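Local coordinates for protein Thf1 (Thermosynechococcus elongatus, PDB 5MJR), which associates with the FtsH protease complex involved in photosystem II repair and may take part in building the photosynthetic membrane, at residues R22-T27 with L50-H55; H55-N60 with K147-H152; H35-H40 with R90-H95. All coordinates share one frame; numbering follows the deposited sequence. Where two conformers were deposited one is given.

Contact 1: residues R22-T27 with L50-H55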
loop_
_atom_site.group_PDB
_atom_site.type_symbol
_atom_site.label_atom_id
_atom_site.label_comp_id
_atom_site.label_asym_id
_atom_site.label_seq_id
_atom_site.Cartn_x
_atom_site.Cartn_y
_atom_site.Cartn_z
ATOM N N ARG A 22 12.708 -10.011 -17.634
ATOM C CA ARG A 22 12.025 -10.787 -16.556
ATOM C C ARG A 22 10.487 -10.626 -16.717
ATOM O O ARG A 22 9.932 -9.499 -16.827
ATOM C CB ARG A 22 12.301 -10.168 -15.214
ATOM C CG ARG A 22 11.732 -10.918 -13.993
ATOM C CD ARG A 22 11.721 -10.093 -12.617
ATOM N NE ARG A 22 11.315 -10.758 -11.276
ATOM C CZ ARG A 22 12.112 -11.743 -10.888
ATOM N NH1 ARG A 22 13.267 -11.981 -11.549
ATOM N NH2 ARG A 22 11.919 -12.439 -9.797
ATOM N N THR A 23 9.777 -11.744 -16.801
ATOM C CA THR A 23 8.293 -11.695 -16.990
ATOM C C THR A 23 7.527 -12.029 -15.692
ATOM O O THR A 23 8.092 -12.441 -14.692
ATOM C CB THR A 23 7.876 -12.679 -18.056
ATOM O OG1 THR A 23 7.934 -13.998 -17.463
ATOM C CG2 THR A 23 8.760 -12.632 -19.296
ATOM N N VAL A 24 6.204 -11.771 -15.752
ATOM C CA VAL A 24 5.364 -12.166 -14.667
ATOM C C VAL A 24 5.578 -13.633 -14.276
ATOM O O VAL A 24 5.508 -14.027 -13.141
ATOM C CB VAL A 24 3.875 -11.862 -15.027
ATOM C CG1 VAL A 24 2.927 -12.685 -14.182
ATOM C CG2 VAL A 24 3.597 -10.373 -14.916
ATOM N N SER A 25 5.760 -14.483 -15.306
ATOM C CA SER A 25 6.009 -15.894 -15.040
ATOM C C SER A 25 7.275 -16.157 -14.217
ATOM O O SER A 25 7.286 -17.032 -13.328
ATOM C CB SER A 25 6.056 -16.709 -16.308
ATOM O OG SER A 25 4.732 -16.682 -16.895
ATOM N N ASP A 26 8.335 -15.369 -14.497
ATOM C CA ASP A 26 9.556 -15.439 -13.706
ATOM C C ASP A 26 9.268 -14.995 -12.253
ATOM O O ASP A 26 9.748 -15.591 -11.333
ATOM C CB ASP A 26 10.626 -14.540 -14.328
ATOM C CG ASP A 26 11.130 -15.041 -15.671
ATOM O OD1 ASP A 26 11.354 -16.299 -15.840
ATOM O OD2 ASP A 26 11.259 -14.147 -16.625
ATOM N N THR A 27 8.514 -13.905 -12.116
ATOM C CA THR A 27 8.172 -13.419 -10.772
ATOM C C THR A 27 7.368 -14.519 -9.968
ATOM O O THR A 27 7.681 -14.785 -8.798
ATOM C CB THR A 27 7.348 -12.108 -10.918
ATOM O OG1 THR A 27 8.235 -11.169 -11.498
ATOM C CG2 THR A 27 6.860 -11.602 -9.568
ATOM N N LEU A 50 -1.680 -9.560 -6.675
ATOM C CA LEU A 50 -0.737 -8.573 -6.108
ATOM C C LEU A 50 0.622 -8.689 -6.829
ATOM O O LEU A 50 1.269 -7.685 -7.131
ATOM C CB LEU A 50 -0.651 -8.689 -4.596
ATOM C CG LEU A 50 0.144 -7.605 -3.892
ATOM C CD1 LEU A 50 -0.355 -6.174 -4.176
ATOM C CD2 LEU A 50 0.203 -7.914 -2.433
ATOM N N LEU A 51 1.068 -9.962 -7.028
ATOM C CA LEU A 51 2.373 -10.150 -7.712
ATOM C C LEU A 51 2.325 -9.495 -9.100
ATOM O O LEU A 51 3.312 -8.858 -9.514
ATOM C CB LEU A 51 2.683 -11.683 -7.863
ATOM C CG LEU A 51 3.149 -12.379 -6.607
ATOM C CD1 LEU A 51 3.175 -13.886 -6.899
ATOM C CD2 LEU A 51 4.587 -11.981 -6.204
ATOM N N VAL A 52 1.253 -9.700 -9.844
ATOM C CA VAL A 52 1.118 -9.106 -11.153
ATOM C C VAL A 52 1.105 -7.558 -11.086
ATOM O O VAL A 52 1.777 -6.880 -11.859
ATOM C CB VAL A 52 -0.129 -9.635 -11.898
ATOM C CG1 VAL A 52 -0.426 -8.871 -13.168
ATOM C CG2 VAL A 52 0.045 -11.172 -12.176
ATOM N N GLU A 53 0.277 -7.059 -10.151
ATOM C CA GLU A 53 0.128 -5.597 -10.014
ATOM C C GLU A 53 1.461 -4.939 -9.736
ATOM O O GLU A 53 1.784 -3.923 -10.404
ATOM C CB GLU A 53 -0.900 -5.344 -8.867
ATOM C CG GLU A 53 -1.191 -3.887 -8.660
ATOM C CD GLU A 53 -2.198 -3.637 -7.572
ATOM O OE1 GLU A 53 -2.389 -4.537 -6.691
ATOM O OE2 GLU A 53 -2.802 -2.530 -7.545
ATOM N N ILE A 54 2.262 -5.454 -8.838
ATOM C CA ILE A 54 3.537 -4.858 -8.502
ATOM C C ILE A 54 4.478 -4.977 -9.676
ATOM O O ILE A 54 5.217 -4.086 -9.995
ATOM C CB ILE A 54 4.114 -5.479 -7.212
ATOM C CG1 ILE A 54 3.209 -5.178 -6.007
ATOM C CG2 ILE A 54 5.535 -5.040 -7.015
ATOM C CD1 ILE A 54 3.557 -5.897 -4.765
ATOM N N HIS A 55 4.474 -6.187 -10.340
ATOM C CA HIS A 55 5.406 -6.392 -11.455
ATOM C C HIS A 55 5.122 -5.304 -12.534
ATOM O O HIS A 55 6.030 -4.720 -13.102
ATOM C CB HIS A 55 5.188 -7.804 -12.000
ATOM C CG HIS A 55 6.079 -8.111 -13.115
ATOM N ND1 HIS A 55 7.195 -8.920 -12.970
ATOM C CD2 HIS A 55 6.008 -7.752 -14.416
ATOM C CE1 HIS A 55 7.781 -9.003 -14.159
ATOM N NE2 HIS A 55 7.110 -8.277 -15.059
#

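Contact 2: residues H55-N60 with K147-H152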
loop_
_atom_site.group_PDB
_atom_site.type_symbol
_atom_site.label_atom_id
_atom_site.label_comp_id
_atom_site.label_asym_id
_atom_site.label_seq_id
_atom_site.Cartn_x
_atom_site.Cartn_y
_atom_site.Cartn_z
ATOM N N HIS A 55 4.474 -6.187 -10.340
ATOM C CA HIS A 55 5.406 -6.392 -11.455
ATOM C C HIS A 55 5.122 -5.304 -12.534
ATOM O O HIS A 55 6.030 -4.720 -13.102
ATOM C CB HIS A 55 5.188 -7.804 -12.000
ATOM C CG HIS A 55 6.079 -8.111 -13.115
ATOM N ND1 HIS A 55 7.195 -8.920 -12.970
ATOM C CD2 HIS A 55 6.008 -7.752 -14.416
ATOM C CE1 HIS A 55 7.781 -9.003 -14.159
ATOM N NE2 HIS A 55 7.110 -8.277 -15.059
ATOM N N LEU A 56 3.853 -5.120 -12.881
ATOM C CA LEU A 56 3.483 -4.190 -13.943
ATOM C C LEU A 56 3.832 -2.733 -13.593
ATOM O O LEU A 56 4.162 -1.943 -14.476
ATOM C CB LEU A 56 2.080 -4.357 -14.341
ATOM C CG LEU A 56 1.725 -5.732 -14.960
ATOM C CD1 LEU A 56 0.242 -5.696 -15.216
ATOM C CD2 LEU A 56 2.584 -5.936 -16.248
ATOM N N LEU A 57 3.791 -2.416 -12.312
ATOM C CA LEU A 57 4.323 -1.087 -11.885
ATOM C C LEU A 57 5.856 -1.006 -12.106
ATOM O O LEU A 57 6.334 0.005 -12.656
ATOM C CB LEU A 57 3.985 -0.849 -10.455
ATOM C CG LEU A 57 2.511 -0.544 -10.194
ATOM C CD1 LEU A 57 2.210 -0.547 -8.707
ATOM C CD2 LEU A 57 2.133 0.816 -10.799
ATOM N N ARG A 58 6.587 -2.042 -11.698
ATOM C CA ARG A 58 8.049 -1.951 -11.798
ATOM C C ARG A 58 8.483 -1.785 -13.263
ATOM O O ARG A 58 9.510 -1.113 -13.516
ATOM C CB ARG A 58 8.669 -3.210 -11.204
ATOM C CG ARG A 58 8.577 -3.220 -9.678
ATOM C CD ARG A 58 9.309 -4.415 -9.009
ATOM N NE ARG A 58 8.882 -5.712 -9.514
ATOM C CZ ARG A 58 9.603 -6.596 -10.240
ATOM N NH1 ARG A 58 10.953 -6.339 -10.512
ATOM N NH2 ARG A 58 8.907 -7.798 -10.602
ATOM N N VAL A 59 7.771 -2.394 -14.215
ATOM C CA VAL A 59 8.169 -2.301 -15.594
ATOM C C VAL A 59 7.793 -0.942 -16.203
ATOM O O VAL A 59 8.194 -0.624 -17.284
ATOM C CB VAL A 59 7.801 -3.503 -16.463
ATOM C CG1 VAL A 59 8.291 -4.774 -15.897
ATOM C CG2 VAL A 59 6.390 -3.556 -16.634
ATOM N N ASN A 60 7.000 -0.154 -15.508
ATOM C CA ASN A 60 6.540 1.152 -16.013
ATOM C C ASN A 60 7.624 2.164 -15.754
ATOM O O ASN A 60 8.047 2.408 -14.636
ATOM C CB ASN A 60 5.262 1.557 -15.287
ATOM C CG ASN A 60 4.577 2.784 -15.859
ATOM O OD1 ASN A 60 5.203 3.788 -16.075
ATOM N ND2 ASN A 60 3.309 2.659 -16.207
ATOM N N LYS A 147 3.967 7.619 -11.908
ATOM C CA LYS A 147 2.831 6.665 -12.122
ATOM C C LYS A 147 2.105 6.441 -10.782
ATOM O O LYS A 147 2.704 6.095 -9.774
ATOM C CB LYS A 147 3.391 5.346 -12.619
ATOM C CG LYS A 147 2.376 4.228 -12.719
ATOM C CD LYS A 147 1.344 4.459 -13.748
ATOM C CE LYS A 147 0.392 3.273 -13.865
ATOM N NZ LYS A 147 -0.651 3.594 -14.857
ATOM N N TYR A 148 0.802 6.652 -10.853
ATOM C CA TYR A 148 -0.099 6.408 -9.758
ATOM C C TYR A 148 -0.692 4.989 -9.801
ATOM O O TYR A 148 -1.095 4.526 -10.881
ATOM C CB TYR A 148 -1.242 7.428 -9.809
ATOM C CG TYR A 148 -2.413 7.126 -8.878
ATOM C CD1 TYR A 148 -2.396 7.469 -7.563
ATOM C CD2 TYR A 148 -3.519 6.420 -9.343
ATOM C CE1 TYR A 148 -3.406 7.124 -6.718
ATOM C CE2 TYR A 148 -4.572 6.049 -8.509
ATOM C CZ TYR A 148 -4.533 6.421 -7.202
ATOM O OH TYR A 148 -5.540 6.105 -6.359
ATOM N N SER A 149 -0.751 4.380 -8.628
ATOM C CA SER A 149 -1.394 3.073 -8.387
ATOM C C SER A 149 -2.473 3.245 -7.342
ATOM O O SER A 149 -2.309 4.015 -6.366
ATOM C CB SER A 149 -0.292 2.114 -7.867
ATOM O OG SER A 149 -0.844 0.851 -7.426
ATOM N N ARG A 150 -3.482 2.377 -7.393
ATOM C CA ARG A 150 -4.407 2.273 -6.250
ATOM C C ARG A 150 -3.707 1.972 -4.971
ATOM O O ARG A 150 -4.187 2.276 -3.894
ATOM C CB ARG A 150 -5.493 1.214 -6.578
ATOM C CG ARG A 150 -4.992 -0.162 -6.651
ATOM C CD ARG A 150 -5.237 -0.919 -5.347
ATOM N NE ARG A 150 -4.603 -2.220 -5.361
ATOM C CZ ARG A 150 -4.805 -3.169 -4.448
ATOM N NH1 ARG A 150 -5.632 -2.957 -3.402
ATOM N NH2 ARG A 150 -4.065 -4.262 -4.512
ATOM N N LEU A 151 -2.525 1.303 -5.050
ATOM C CA LEU A 151 -1.738 1.102 -3.826
ATOM C C LEU A 151 -1.320 2.385 -3.136
ATOM O O LEU A 151 -1.190 2.378 -1.912
ATOM C CB LEU A 151 -0.559 0.145 -4.105
ATOM C CG LEU A 151 -0.879 -1.298 -4.474
ATOM C CD1 LEU A 151 0.284 -1.964 -5.141
ATOM C CD2 LEU A 151 -1.339 -1.998 -3.242
ATOM N N HIS A 152 -1.113 3.445 -3.909
ATOM C CA HIS A 152 -0.793 4.702 -3.244
ATOM C C HIS A 152 -2.024 5.279 -2.524
ATOM O O HIS A 152 -1.866 5.870 -1.456
ATOM C CB HIS A 152 -0.409 5.701 -4.324
ATOM C CG HIS A 152 0.874 5.380 -5.002
ATOM N ND1 HIS A 152 0.910 5.170 -6.357
ATOM C CD2 HIS A 152 2.136 5.284 -4.511
ATOM C CE1 HIS A 152 2.209 4.961 -6.650
ATOM N NE2 HIS A 152 2.975 4.994 -5.546
HETATM O O HOH W 1 0.918 4.296 -17.319
#

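Contact 3: residues H35-H40 with R90-H95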
loop_
_atom_site.group_PDB
_atom_site.type_symbol
_atom_site.label_atom_id
_atom_site.label_comp_id
_atom_site.label_asym_id
_atom_site.label_seq_id
_atom_site.Cartn_x
_atom_site.Cartn_y
_atom_site.Cartn_z
ATOM N N HIS A 35 8.532 -19.703 -1.258
ATOM C CA HIS A 35 7.531 -20.219 -0.340
ATOM C C HIS A 35 6.902 -21.458 -0.982
ATOM O O HIS A 35 6.052 -21.319 -1.861
ATOM C CB HIS A 35 6.460 -19.184 -0.002
ATOM C CG HIS A 35 5.503 -19.652 1.003
ATOM N ND1 HIS A 35 5.807 -19.718 2.329
ATOM C CD2 HIS A 35 4.204 -20.104 0.865
ATOM C CE1 HIS A 35 4.733 -20.208 2.990
ATOM N NE2 HIS A 35 3.772 -20.422 2.142
ATOM N N THR A 36 7.250 -22.626 -0.461
ATOM C CA THR A 36 6.885 -23.861 -1.056
ATOM C C THR A 36 5.694 -24.530 -0.374
ATOM O O THR A 36 5.158 -25.542 -0.890
ATOM C CB THR A 36 8.077 -24.841 -1.063
ATOM O OG1 THR A 36 8.389 -25.233 0.262
ATOM C CG2 THR A 36 9.290 -24.295 -1.729
ATOM N N ARG A 37 5.298 -23.996 0.759
ATOM C CA ARG A 37 4.194 -24.592 1.538
ATOM C C ARG A 37 2.907 -24.278 0.867
ATOM O O ARG A 37 2.702 -23.244 0.224
ATOM C CB ARG A 37 4.212 -24.076 2.996
ATOM C CG ARG A 37 5.504 -24.411 3.691
ATOM C CD ARG A 37 5.393 -23.906 5.098
ATOM N NE ARG A 37 6.633 -24.237 5.782
ATOM C CZ ARG A 37 6.780 -24.106 7.086
ATOM N NH1 ARG A 37 5.786 -23.629 7.819
ATOM N NH2 ARG A 37 7.953 -24.416 7.635
ATOM N N PRO A 38 1.919 -25.164 1.031
ATOM C CA PRO A 38 0.649 -24.950 0.370
ATOM C C PRO A 38 -0.044 -23.654 0.733
ATOM O O PRO A 38 -0.034 -23.284 1.917
ATOM C CB PRO A 38 -0.169 -26.188 0.856
ATOM C CG PRO A 38 0.809 -27.182 1.183
ATOM C CD PRO A 38 1.963 -26.476 1.717
ATOM N N ILE A 39 -0.641 -23.023 -0.264
ATOM C CA ILE A 39 -1.483 -21.826 -0.046
ATOM C C ILE A 39 -2.889 -22.105 -0.601
ATOM O O ILE A 39 -3.043 -22.506 -1.766
ATOM C CB ILE A 39 -0.934 -20.582 -0.801
ATOM C CG1 ILE A 39 0.507 -20.291 -0.338
ATOM C CG2 ILE A 39 -1.852 -19.374 -0.601
ATOM C CD1 ILE A 39 1.187 -19.252 -1.202
ATOM N N HIS A 40 -3.919 -21.891 0.218
ATOM C CA HIS A 40 -5.263 -22.145 -0.261
ATOM C C HIS A 40 -5.600 -21.387 -1.500
ATOM O O HIS A 40 -5.182 -20.204 -1.633
ATOM C CB HIS A 40 -6.274 -21.809 0.856
ATOM C CG HIS A 40 -7.617 -22.321 0.609
ATOM N ND1 HIS A 40 -8.537 -21.650 -0.137
ATOM C CD2 HIS A 40 -8.199 -23.507 0.992
ATOM C CE1 HIS A 40 -9.605 -22.431 -0.295
ATOM N NE2 HIS A 40 -9.414 -23.547 0.410
ATOM N N ARG A 90 2.177 -16.443 7.249
ATOM C CA ARG A 90 1.930 -15.171 6.614
ATOM C C ARG A 90 3.197 -14.297 6.407
ATOM O O ARG A 90 3.418 -13.764 5.313
ATOM C CB ARG A 90 0.868 -14.491 7.450
ATOM C CG ARG A 90 0.488 -13.188 6.930
ATOM C CD ARG A 90 -0.802 -12.747 7.594
ATOM N NE ARG A 90 -0.726 -12.859 9.024
ATOM C CZ ARG A 90 -1.723 -13.140 9.847
ATOM N NH1 ARG A 90 -3.002 -13.234 9.387
ATOM N NH2 ARG A 90 -1.445 -13.347 11.156
ATOM N N ASP A 91 4.071 -14.304 7.394
ATOM C CA ASP A 91 5.324 -13.540 7.227
ATOM C C ASP A 91 6.272 -14.138 6.155
ATOM O O ASP A 91 6.905 -13.408 5.374
ATOM C CB ASP A 91 6.107 -13.398 8.524
ATOM C CG ASP A 91 5.328 -12.540 9.604
ATOM O OD1 ASP A 91 4.341 -11.790 9.240
ATOM O OD2 ASP A 91 5.632 -12.609 10.839
ATOM N N ARG A 92 6.309 -15.463 6.060
ATOM C CA ARG A 92 7.100 -16.089 5.030
ATOM C C ARG A 92 6.531 -15.794 3.669
ATOM O O ARG A 92 7.275 -15.602 2.690
ATOM C CB ARG A 92 7.055 -17.675 5.189
ATOM C CG ARG A 92 7.908 -18.138 6.298
ATOM C CD ARG A 92 7.586 -19.613 6.582
ATOM N NE ARG A 92 8.473 -20.289 7.524
ATOM C CZ ARG A 92 8.135 -20.815 8.700
ATOM N NH1 ARG A 92 6.876 -20.748 9.193
ATOM N NH2 ARG A 92 9.086 -21.422 9.429
ATOM N N ILE A 93 5.236 -15.731 3.534
ATOM C CA ILE A 93 4.614 -15.375 2.281
ATOM C C ILE A 93 4.970 -13.901 1.863
ATOM O O ILE A 93 5.256 -13.643 0.705
ATOM C CB ILE A 93 3.062 -15.562 2.304
ATOM C CG1 ILE A 93 2.760 -17.087 2.386
ATOM C CG2 ILE A 93 2.379 -14.901 1.159
ATOM C CD1 ILE A 93 1.350 -17.430 2.660
ATOM N N PHE A 94 4.901 -12.973 2.853
ATOM C CA PHE A 94 5.281 -11.597 2.549
ATOM C C PHE A 94 6.757 -11.482 2.071
ATOM O O PHE A 94 7.051 -10.795 1.108
ATOM C CB PHE A 94 5.031 -10.711 3.724
ATOM C CG PHE A 94 5.285 -9.262 3.416
ATOM C CD1 PHE A 94 4.350 -8.575 2.677
ATOM C CD2 PHE A 94 6.440 -8.629 3.863
ATOM C CE1 PHE A 94 4.561 -7.210 2.316
ATOM C CE2 PHE A 94 6.673 -7.290 3.551
ATOM C CZ PHE A 94 5.700 -6.618 2.747
ATOM N N HIS A 95 7.616 -12.240 2.748
ATOM C CA HIS A 95 9.023 -12.252 2.390
ATOM C C HIS A 95 9.154 -12.688 0.930
ATOM O O HIS A 95 9.855 -12.089 0.114
ATOM C CB HIS A 95 9.789 -13.115 3.375
ATOM C CG HIS A 95 11.255 -13.288 2.972
ATOM N ND1 HIS A 95 11.633 -14.226 1.986
ATOM C CD2 HIS A 95 12.398 -12.779 3.500
ATOM C CE1 HIS A 95 12.946 -14.232 1.846
ATOM N NE2 HIS A 95 13.406 -13.280 2.690
HETATM O O HOH W 2 7.676 -23.842 10.530
#

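Contact 1: residues R22-T27 with L50-H55
The polar heart of this contact is the hydrogen bond between Thr-27 OG1 and His-55 ND1, 2.9 Å long, in which either group could supply the proton. The imidazole reaches across because its CG lies anti to the backbone N (chi1 -180°), which carries the ring off helix 41-58 toward the start of helix 24-34. Arg-22 O lies in the plane of the same ring, at the edge, 3.5 Å from His-55 CE1.

Apolar contact takes over on the ring face. Val-24 sends CG2 over it, 3.9 Å from the centroid of the His-55 ring and 24° off its normal, a CH-pi contact. The other branch of the valine, CG1, meets Val-52 CG2 at 3.8 Å, so Val-24 straddles two residues of the opposing helix. One turn along, the methyl CG2 of Thr-27 touches Leu-51 CD2 at 4.1 Å, while OG1, its other branch, faces the histidine. Arg-22 has its own polar partner in Ala-100 O, and Glu-101 packs against Thr-27, Leu-51 and His-55.

The third kind of interaction lies within residues 22-27. Thr-23 N donates to Asp-26 OD2 at 2.8 Å, nearly straight at 174°, while Asp-26 N returns a longer bond to Thr-23 OG1. This reciprocal pair is a capping box, which starts helix 24-34 just where it meets helix 41-58, in an all-helical fold.

Contact 2: residues H55-N60 with K147-H152
Ser-149 OG takes the backbone N-H of Leu-151 in a 2.9 Å bond, and the same oxygen lies 3.6 Å from Leu-57 CD1 across the contact. A chi1 of 172° puts OG beside the serine's carbonyl carbon, where it meets that N-H; CB touches Leu-57 CD1 about as closely as OG does. Leu-57 fills the space between the segments with both methyls: CD1 lies against Ser-149 and, more distantly, Leu-151 CD1, while CD2 rests on the aliphatic part of Lys-147, 3.9 Å from CG. Phe-69 of helix 67-80 also packs on Leu-57 and Leu-151.

Ser-149 is the N-cap of helix 150-162, and His-152 completes a capping box: Ser-149 N donates to His-152 ND1 at 2.9 Å, lying only 13° out of the imidazole plane, which would favour this rotation of the ring. The His-144 ring meets that of His-152 as well.

The outer end of the contact is more polar. Lys-147 bends at chi2 (66°) and crosses the Asn-60 side chain at about a right angle, bringing CD to 3.6 Å from Asn-60 ND2. Water 1 then spans the pair, accepting from Asn-60 ND2 at 3.1 Å and from Lys-147 NZ at 3.0 Å. On its other branch Asn-60 OD1 takes the backbone N-H of Asp-62, whose main chain also bonds with that of Lys-147.

Contact 3: residues H35-H40 with R90-H95
His-35 and Ile-93 make the tight part of this contact. Ile-93 CG1 sits over one face of the imidazole, 3.6 Å from the centroid of the His-35 ring and 15° off its normal, a CH-pi contact shifted toward the NE2 side. Its nearest ring atom is His-35 NE2, at 3.5 Å. A chi1 of -175° swings the imidazole out toward helix 90-100, and the backbone N of Arg-37 lies over the opposite face. Beside the isoleucine, Arg-92 CB approaches His-35 ND1 at 3.7 Å. Farther along the loop, Ile-39 CG1 touches the tip of Ile-93, CD1, at 4.2 Å and extends the apolar patch.

The outer, solvent-facing side is built from two exposed arginines. Both chains run extended from CG to NE, and their guanidinium groups lie face over face with planes 35° apart, Arg-37 NH1 being 3.4 Å from Arg-92 NH1. Two donors at that distance do not bond. The like charges are probably offset by Asp-89, which forms a salt bridge with Arg-37 NH1 and a long, weak ion pair with Arg-92 NH1. Water 2 bridges the groups: it accepts from Arg-37 NH2 at 3.0 Å, in the guanidinium plane, and more weakly from Arg-92 NH2.

The loop between helices 24-34 and 41-58 is thus laid against the first turn of helix 90-100. Phe-31 of helix 24-34 packs on both Ile-39 and Ile-93, Tyr-84 covers the same two isoleucines, and Phe-77 of helix 67-80 also meets Ile-93.

In the fold
Contacts 1 and 2 follow one another along helix 41-58 and share His-55, their centres 12 Å apart. Contact 1 joins this helix to helix 24-34, and contact 2 joins its end to the start of helix 150-162. They also touch directly, through a salt bridge of 2.8 Å between Glu-53 OE1 and Arg-150 NH2. Contact 3 stands apart, with its centre 16 Å from that of contact 1 and 23 Å from that of contact 2; it involves the loop linking the two helices that contact 1 pairs, laid against helix 90-100. A bound sulfate, probably from the crystallisation liquor, lies about 5 Å from the Lys-147 side chain of contact 2.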